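Local coordinates for protein CalG4 (PDB 3IA7) that adopts the two-domain GT-B fold of the glycosyltransferase superfamily, with two Rossmann-like domains each built on a parallel beta sheet, at residues K144-W147 against K148-G151. Residues are numbered along the deposited sequence; the frame is centred on the assembly and turned at random.
Sequences KELW and KSNG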
loop_
_atom_site.group_PDB
_atom_site.type_symbol
_atom_site.label_atom_id
_atom_site.label_comp_id
_atom_site.label_asym_id
_atom_site.label_seq_id
_atom_site.Cartn_x
_atom_site.Cartn_y
_atom_site.Cartn_z
ATOM N N LYS A 144 -17.005 6.374 26.085
ATOM C CA LYS A 144 -17.468 6.536 27.444
ATOM C C LYS A 144 -16.293 6.983 28.340
ATOM O O LYS A 144 -16.479 7.785 29.234
ATOM C CB LYS A 144 -18.081 5.241 27.938
ATOM C CG LYS A 144 -19.432 4.974 27.332
ATOM C CD LYS A 144 -20.088 3.725 27.902
ATOM C CE LYS A 144 -21.490 3.629 27.252
ATOM N NZ LYS A 144 -22.233 2.501 27.828
ATOM N N GLU A 145 -15.078 6.478 28.093
ATOM C CA GLU A 145 -13.920 6.861 28.930
ATOM C C GLU A 145 -13.515 8.314 28.668
ATOM O O GLU A 145 -13.101 9.016 29.590
ATOM C CB GLU A 145 -12.700 5.931 28.730
ATOM C CG GLU A 145 -12.906 4.470 29.145
ATOM C CD GLU A 145 -13.476 4.311 30.553
ATOM O OE1 GLU A 145 -12.737 4.559 31.528
ATOM O OE2 GLU A 145 -14.662 3.934 30.697
ATOM N N LEU A 146 -13.633 8.752 27.422
ATOM C CA LEU A 146 -13.312 10.127 27.055
ATOM C C LEU A 146 -14.296 11.153 27.667
ATOM O O LEU A 146 -13.877 12.127 28.325
ATOM C CB LEU A 146 -13.276 10.290 25.542
ATOM C CG LEU A 146 -12.043 9.612 24.911
ATOM C CD1 LEU A 146 -12.132 9.815 23.405
ATOM C CD2 LEU A 146 -10.717 10.176 25.531
ATOM N N TRP A 147 -15.592 10.913 27.454
ATOM C CA TRP A 147 -16.644 11.728 28.073
ATOM C C TRP A 147 -16.412 11.776 29.580
ATOM O O TRP A 147 -16.458 12.847 30.215
ATOM C CB TRP A 147 -18.037 11.180 27.699
ATOM C CG TRP A 147 -18.333 11.284 26.237
ATOM C CD1 TRP A 147 -17.914 12.268 25.397
ATOM C CD2 TRP A 147 -19.108 10.365 25.416
ATOM N NE1 TRP A 147 -18.362 12.024 24.110
ATOM C CE2 TRP A 147 -19.103 10.871 24.099
ATOM C CE3 TRP A 147 -19.804 9.176 25.675
ATOM C CZ2 TRP A 147 -19.750 10.219 23.017
ATOM C CZ3 TRP A 147 -20.465 8.524 24.596
ATOM C CH2 TRP A 147 -20.412 9.056 23.279
ATOM N N LYS A 148 -16.154 10.609 30.163
ATOM C CA LYS A 148 -15.928 10.498 31.584
ATOM C C LYS A 148 -14.747 11.395 32.041
ATOM O O LYS A 148 -14.853 12.152 33.030
ATOM C CB LYS A 148 -15.651 9.030 31.937
ATOM C CG LYS A 148 -16.030 8.579 33.361
ATOM C CD LYS A 148 -16.163 7.033 33.462
ATOM C CE LYS A 148 -16.993 6.452 32.263
ATOM N NZ LYS A 148 -17.243 4.949 32.283
ATOM N N SER A 149 -13.637 11.289 31.313
ATOM C CA SER A 149 -12.409 12.026 31.609
ATOM C C SER A 149 -12.588 13.519 31.359
ATOM O O SER A 149 -11.977 14.323 32.043
ATOM C CB SER A 149 -11.230 11.477 30.790
ATOM O OG SER A 149 -11.433 11.678 29.387
ATOM N N ASN A 150 -13.423 13.873 30.382
ATOM C CA ASN A 150 -13.820 15.275 30.140
ATOM C C ASN A 150 -14.880 15.852 31.095
ATOM O O ASN A 150 -15.159 17.069 31.069
ATOM C CB ASN A 150 -14.289 15.437 28.697
ATOM C CG ASN A 150 -13.163 15.316 27.714
ATOM O OD1 ASN A 150 -12.027 15.642 28.043
ATOM N ND2 ASN A 150 -13.467 14.871 26.489
ATOM N N GLY A 151 -15.463 14.996 31.936
ATOM C CA GLY A 151 -16.597 15.391 32.795
ATOM C C GLY A 151 -17.845 15.808 32.018
ATOM O O GLY A 151 -18.677 16.566 32.527
#
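Lys-148 lies alongside Glu-145 in a local contact within the last turns of helix 142-150, at the surface of the protein; the centre of the contact is about 20 Å from the centre of the chain. The two side chains run in the same direction and close an i to i+3 salt bridge, with Lys-148 NZ 3.2 Å from Glu-145 OE2. The ammonium meets that oxygen on its syn side but stands 33° out of the carboxylate plane. Both chains bend to get there: Glu-145 turns at chi2 (-51°) and Lys-148 at chi3 (-46°), which also brings Lys-148 CE to 3.3 Å from Lys-144 O. Lys-144, by contrast, sends its amine elsewhere, to a salt bridge with Asp-183.

The helix follows strand 127-131 of the seven-stranded parallel sheet, in the N-terminal half of the GT-B fold, and ends in a Schellman motif at Gly-151, whose positive phi turns the chain and whose N bonds to Lys-148 O at 3.1 Å. Regular alpha-helical bonds lead up to it, Lys-148 N to Lys-144 O at 3.0 Å and Ser-149 N to Glu-145 O at 2.9 Å. Leu-146 O is gripped twice: Asn-150 N lies 2.7 Å from it, almost in line with the carbonyl, while Ser-149 OG comes in from the flank, also at 2.7 Å. The serine hydroxyl can bend back onto its own helix because OG sits between the backbone N and the carbonyl carbon.

Just beyond, Gln-152 accepts a hydrogen bond from Asn-150 ND2, and the indole of Trp-147 packs against Gln-152 and Pro-155 and meets His-154 edge-to-face.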